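Local coordinates for protein N-acetylglucosamine-6-phosphate deacetylase (Mycobacterium smegmatis, PDB 6FV4) that probably removes the acetyl group from N-acetylglucosamine-6-phosphate, as a metal-dependent hydrolase of the amidohydrolase superfamily, at residues D292-L297 / D301-A306; V252-D257 / A264-I269. The protein carries 1 engineered substitution. All coordinates share one frame; numbering follows the deposited sequence.

Interaction 1: residues D292-L297 / D301-A306; sequences DGVYRL and DIDVVA
Y295 O accepts the shortest hydrogen bond of the pairing, 2.7 Å from I302 N and lying in the carbonyl plane, while D301 CA sends a C-H toward the same oxygen. In return Y295 N reaches I302 O, although that N-H bends to 139°. Two residues back along 292-297, G293 pairs with V304 in the same way: V304 N to G293 O is nearly straight, and G293 N uses a lone pair of V304 O at 3.1 Å. G293 takes a backbone shape that by itself calls for glycine. Y295 OH is hydrogen-bonded to S291 O. These strands are an antiparallel hairpin, continued by strand 308-311 beyond 301-305. Y295, I302 and V304 share one face, where V304 CG2 sits at the edge of the Y295 ring, 4.2 Å from CD2. At the end of the strand L297 CD1 meets I302 CG1, the two side chains crossing at about a right angle, and I302 also touches A318, a predicted substrate-binding residue. V294, R296, D301 and D303 carry the other face. There the R296 chain bends at chi2 (51°), bringing NH1 to D301 OD1 in a long, weak salt bridge of 3.5 Å, its guanidinium and the carboxylate turned 75° apart. At the far end D292 OD2 accepts A306 N at 3.0 Å on its syn side.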
loop_
_atom_site.group_PDB
_atom_site.type_symbol
_atom_site.label_atom_id
_atom_site.label_comp_id
_atom_site.label_asym_id
_atom_site.label_seq_id
_atom_site.Cartn_x
_atom_site.Cartn_y
_atom_site.Cartn_z
ATOM N N ASP B 292 34.773 11.963 -8.091
ATOM C CA ASP B 292 34.355 12.849 -9.165
ATOM C C ASP B 292 35.354 12.794 -10.314
ATOM O O ASP B 292 36.568 12.720 -10.105
ATOM C CB ASP B 292 34.208 14.282 -8.645
ATOM C CG ASP B 292 32.876 14.520 -7.965
ATOM O OD1 ASP B 292 32.230 13.531 -7.564
ATOM O OD2 ASP B 292 32.462 15.696 -7.843
ATOM N N GLY B 293 34.833 12.804 -11.529
ATOM C CA GLY B 293 35.673 12.751 -12.705
ATOM C C GLY B 293 34.904 12.199 -13.883
ATOM O O GLY B 293 33.716 11.900 -13.802
ATOM N N VAL B 294 35.617 12.073 -14.995
ATOM C CA VAL B 294 35.063 11.516 -16.216
ATOM C C VAL B 294 35.760 10.187 -16.462
ATOM O O VAL B 294 36.973 10.059 -16.252
ATOM C CB VAL B 294 35.224 12.476 -17.411
ATOM C CG1 VAL B 294 34.602 11.872 -18.672
ATOM C CG2 VAL B 294 34.586 13.818 -17.096
ATOM N N TYR B 295 34.989 9.191 -16.878
ATOM C CA TYR B 295 35.473 7.823 -16.904
ATOM C C TYR B 295 34.928 7.102 -18.119
ATOM O O TYR B 295 33.781 7.312 -18.519
ATOM C CB TYR B 295 35.070 7.049 -15.643
ATOM C CG TYR B 295 35.597 7.625 -14.355
ATOM C CD1 TYR B 295 36.906 7.375 -13.947
ATOM C CD2 TYR B 295 34.785 8.405 -13.533
ATOM C CE1 TYR B 295 37.396 7.889 -12.760
ATOM C CE2 TYR B 295 35.267 8.928 -12.337
ATOM C CZ TYR B 295 36.576 8.670 -11.959
ATOM O OH TYR B 295 37.070 9.166 -10.774
ATOM N N ARG B 296 35.756 6.231 -18.685
ATOM C CA ARG B 296 35.342 5.327 -19.744
ATOM C C ARG B 296 34.884 4.025 -19.098
ATOM O O ARG B 296 35.709 3.252 -18.603
ATOM C CB ARG B 296 36.496 5.081 -20.711
ATOM C CG ARG B 296 36.125 4.225 -21.905
ATOM C CD ARG B 296 34.867 4.751 -22.595
ATOM N NE ARG B 296 34.678 4.115 -23.897
ATOM C CZ ARG B 296 33.719 4.435 -24.759
ATOM N NH1 ARG B 296 32.847 5.393 -24.458
ATOM N NH2 ARG B 296 33.636 3.788 -25.920
ATOM N N LEU B 297 33.580 3.765 -19.123
ATOM C CA LEU B 297 32.993 2.597 -18.463
ATOM C C LEU B 297 32.134 1.855 -19.479
ATOM O O LEU B 297 31.020 2.289 -19.794
ATOM C CB LEU B 297 32.173 3.008 -17.243
ATOM C CG LEU B 297 32.945 3.784 -16.171
ATOM C CD1 LEU B 297 32.029 4.242 -15.001
ATOM C CD2 LEU B 297 34.128 2.949 -15.679
ATOM N N ASP B 301 31.287 7.282 -21.899
ATOM C CA ASP B 301 31.954 8.247 -21.036
ATOM C C ASP B 301 30.956 8.659 -19.960
ATOM O O ASP B 301 29.855 9.120 -20.282
ATOM C CB ASP B 301 32.396 9.497 -21.805
ATOM C CG ASP B 301 33.582 9.269 -22.745
ATOM O OD1 ASP B 301 34.147 8.149 -22.821
ATOM O OD2 ASP B 301 33.951 10.266 -23.419
ATOM N N ILE B 302 31.330 8.503 -18.691
ATOM C CA ILE B 302 30.460 8.849 -17.570
ATOM C C ILE B 302 31.107 9.971 -16.775
ATOM O O ILE B 302 32.284 9.877 -16.409
ATOM C CB ILE B 302 30.184 7.636 -16.658
ATOM C CG1 ILE B 302 29.536 6.491 -17.442
ATOM C CG2 ILE B 302 29.327 8.062 -15.453
ATOM C CD1 ILE B 302 28.117 6.760 -17.897
ATOM N N ASP B 303 30.331 11.013 -16.489
ATOM C CA ASP B 303 30.773 12.156 -15.699
ATOM C C ASP B 303 30.159 12.040 -14.309
ATOM O O ASP B 303 28.933 12.076 -14.170
ATOM C CB ASP B 303 30.352 13.465 -16.374
ATOM C CG ASP B 303 30.925 14.713 -15.695
ATOM O OD1 ASP B 303 31.851 14.609 -14.855
ATOM O OD2 ASP B 303 30.430 15.820 -16.007
ATOM N N VAL B 304 31.002 11.895 -13.291
ATOM C CA VAL B 304 30.545 11.801 -11.906
ATOM C C VAL B 304 30.719 13.166 -11.258
ATOM O O VAL B 304 31.843 13.675 -11.172
ATOM C CB VAL B 304 31.311 10.723 -11.125
ATOM C CG1 VAL B 304 30.842 10.696 -9.667
ATOM C CG2 VAL B 304 31.128 9.360 -11.780
ATOM N N VAL B 305 29.608 13.750 -10.798
ATOM C CA VAL B 305 29.588 15.050 -10.133
ATOM C C VAL B 305 28.842 14.891 -8.812
ATOM O O VAL B 305 27.651 14.558 -8.805
ATOM C CB VAL B 305 28.925 16.134 -11.000
ATOM C CG1 VAL B 305 28.723 17.414 -10.197
ATOM C CG2 VAL B 305 29.770 16.411 -12.243
ATOM N N ALA B 306 29.542 15.128 -7.700
ATOM C CA ALA B 306 28.985 14.957 -6.360
ATOM C C ALA B 306 28.448 13.544 -6.157
ATOM O O ALA B 306 27.431 13.348 -5.494
ATOM C CB ALA B 306 27.890 15.995 -6.074
#

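Interaction 2: residues V252-D257 / A264-I269; sequences VEMIVD and AIYRHI
M254 SD lies against the backbone of Y266, 3.4 Å from its CA, and meets the tyrosine ring at its edge, 5.3 Å from the centroid: a Met-aromatic contact. It belongs to a beta-alpha-beta unit of the amidohydrolase barrel, in which helix 263-273 runs back nearly antiparallel to strand 251-255, their local axes 10.0 Å apart and at 162°. V252, M254 and V256 all point toward the helix and form a buried, apolar row. The methionine extends with CG anti to the backbone N (chi1 -174°) and bends only at chi3, which turns CE onto I269, 3.6 Å from CG1. On one flank V252 CG2 touches I269 CG2 at 3.9 Å. On the other, V256 crosses Y266 at about a right angle; CG1 lies over one ring face, offset toward the rim, and CG2 comes to 3.6 Å from CD1. The strand's other side turns toward the metal centre: E253 OE1 accepts hydrogen bonds from ND1 of the zinc ligand H72 and from the backbone N of the cadmium ligand H225, consistent with a second-shell role in orienting these two ligands. The helix also lines the subunit interface, where R267 forms a salt bridge with E246 of the second subunit. At the ring's polar end, Y266 OH is hydrogen-bonded to Q349 OE1.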
loop_
_atom_site.group_PDB
_atom_site.type_symbol
_atom_site.label_atom_id
_atom_site.label_comp_id
_atom_site.label_asym_id
_atom_site.label_seq_id
_atom_site.Cartn_x
_atom_site.Cartn_y
_atom_site.Cartn_z
ATOM N N VAL B 252 9.261 -8.105 -2.938
ATOM C CA VAL B 252 9.469 -6.976 -3.840
ATOM C C VAL B 252 10.828 -6.333 -3.580
ATOM O O VAL B 252 11.261 -6.167 -2.434
ATOM C CB VAL B 252 8.317 -5.959 -3.730
ATOM C CG1 VAL B 252 7.027 -6.599 -4.272
ATOM C CG2 VAL B 252 8.144 -5.445 -2.281
ATOM N N GLU B 253 11.527 -6.015 -4.664
ATOM C CA GLU B 253 12.749 -5.228 -4.607
ATOM C C GLU B 253 12.384 -3.759 -4.587
ATOM O O GLU B 253 11.430 -3.332 -5.239
ATOM C CB GLU B 253 13.646 -5.473 -5.836
ATOM C CG GLU B 253 14.234 -6.866 -5.996
ATOM C CD GLU B 253 15.061 -6.987 -7.279
ATOM O OE1 GLU B 253 15.113 -5.995 -8.070
ATOM O OE2 GLU B 253 15.658 -8.070 -7.510
ATOM N N MET B 254 13.159 -2.973 -3.853
ATOM C CA MET B 254 13.007 -1.536 -3.962
ATOM C C MET B 254 14.384 -0.901 -3.899
ATOM O O MET B 254 15.210 -1.273 -3.060
ATOM C CB MET B 254 12.069 -0.982 -2.848
ATOM C CG MET B 254 11.772 0.480 -2.995
ATOM S SD MET B 254 10.317 1.031 -2.055
ATOM C CE MET B 254 9.026 -0.042 -2.690
ATOM N N ILE B 255 14.634 0.054 -4.794
ATOM C CA ILE B 255 15.848 0.863 -4.736
ATOM C C ILE B 255 15.539 2.058 -3.836
ATOM O O ILE B 255 14.860 3.003 -4.250
ATOM C CB ILE B 255 16.305 1.330 -6.120
ATOM C CG1 ILE B 255 16.514 0.146 -7.062
ATOM C CG2 ILE B 255 17.590 2.133 -5.983
ATOM C CD1 ILE B 255 16.553 0.547 -8.538
ATOM N N VAL B 256 16.063 2.032 -2.613
ATOM C CA VAL B 256 15.867 3.133 -1.673
ATOM C C VAL B 256 17.155 3.939 -1.577
ATOM O O VAL B 256 17.862 3.899 -0.563
ATOM C CB VAL B 256 15.415 2.600 -0.306
ATOM C CG1 VAL B 256 14.910 3.728 0.575
ATOM C CG2 VAL B 256 14.302 1.579 -0.514
ATOM N N ASP B 257 17.493 4.642 -2.658
ATOM C CA ASP B 257 18.586 5.600 -2.648
ATOM C C ASP B 257 18.098 7.039 -2.513
ATOM O O ASP B 257 18.915 7.957 -2.535
ATOM C CB ASP B 257 19.450 5.448 -3.915
ATOM C CG ASP B 257 18.664 5.688 -5.198
ATOM O OD1 ASP B 257 17.439 5.904 -5.104
ATOM O OD2 ASP B 257 19.275 5.662 -6.297
ATOM N N ALA B 264 8.359 8.048 1.066
ATOM C CA ALA B 264 7.022 7.668 1.533
ATOM C C ALA B 264 6.456 6.494 0.737
ATOM O O ALA B 264 5.624 5.735 1.255
ATOM C CB ALA B 264 6.068 8.864 1.468
ATOM N N ILE B 265 6.894 6.317 -0.506
ATOM C CA ILE B 265 6.532 5.115 -1.252
ATOM C C ILE B 265 7.156 3.885 -0.609
ATOM O O ILE B 265 6.511 2.833 -0.504
ATOM C CB ILE B 265 6.945 5.232 -2.730
ATOM C CG1 ILE B 265 6.186 6.375 -3.413
ATOM C CG2 ILE B 265 6.664 3.929 -3.464
ATOM C CD1 ILE B 265 4.696 6.107 -3.557
ATOM N N TYR B 266 8.415 3.996 -0.166
ATOM C CA TYR B 266 9.064 2.881 0.523
ATOM C C TYR B 266 8.343 2.547 1.830
ATOM O O TYR B 266 8.213 1.370 2.199
ATOM C CB TYR B 266 10.532 3.222 0.786
ATOM C CG TYR B 266 11.148 2.449 1.932
ATOM C CD1 TYR B 266 11.510 1.108 1.776
ATOM C CD2 TYR B 266 11.376 3.053 3.162
ATOM C CE1 TYR B 266 12.063 0.388 2.831
ATOM C CE2 TYR B 266 11.929 2.347 4.222
ATOM C CZ TYR B 266 12.277 1.014 4.046
ATOM O OH TYR B 266 12.829 0.298 5.083
ATOM N N ARG B 267 7.893 3.573 2.552
ATOM C CA ARG B 267 7.098 3.362 3.765
ATOM C C ARG B 267 5.756 2.718 3.445
ATOM O O ARG B 267 5.324 1.784 4.128
ATOM C CB ARG B 267 6.871 4.698 4.481
ATOM C CG ARG B 267 7.827 5.004 5.596
ATOM C CD ARG B 267 7.281 6.113 6.530
ATOM N NE ARG B 267 6.779 7.294 5.814
ATOM C CZ ARG B 267 7.541 8.275 5.337
ATOM N NH1 ARG B 267 8.864 8.227 5.468
ATOM N NH2 ARG B 267 6.984 9.310 4.714
ATOM N N HIS B 268 5.050 3.258 2.451
ATOM C CA HIS B 268 3.780 2.686 2.005
ATOM C C HIS B 268 3.905 1.199 1.678
ATOM O O HIS B 268 3.081 0.378 2.100
ATOM C CB HIS B 268 3.304 3.459 0.774
ATOM C CG HIS B 268 1.998 2.980 0.218
ATOM N ND1 HIS B 268 0.789 3.234 0.831
ATOM C CD2 HIS B 268 1.713 2.279 -0.902
ATOM C CE1 HIS B 268 -0.185 2.701 0.113
ATOM N NE2 HIS B 268 0.351 2.116 -0.946
ATOM N N ILE B 269 4.918 0.838 0.891
ATOM C CA ILE B 269 5.062 -0.560 0.494
ATOM C C ILE B 269 5.446 -1.413 1.696
ATOM O O ILE B 269 4.909 -2.512 1.889
ATOM C CB ILE B 269 6.067 -0.690 -0.668
ATOM C CG1 ILE B 269 5.502 -0.013 -1.921
ATOM C CG2 ILE B 269 6.368 -2.182 -0.976
ATOM C CD1 ILE B 269 4.110 -0.515 -2.340
#

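From the N terminus, interaction 2 comes first: after strand 251-255 the chain leaves the barrel through a short loop, and helix 263-273 returns to close it, six residues separating the segments. Strand 278-281 follows, and its end leads past the engineered A283 to interaction 1, where a much tighter turn joins 292-297 to 301-306. The two contacts are therefore in series, neither nested nor crossed. The centres of interaction 1 and interaction 2 lie about 27 Å apart, and the two do not touch. Interaction 2 joins a barrel strand to the helix that follows it, whereas interaction 1 pairs the first two strands of a separate three-stranded antiparallel sheet that comes after strand 278-281.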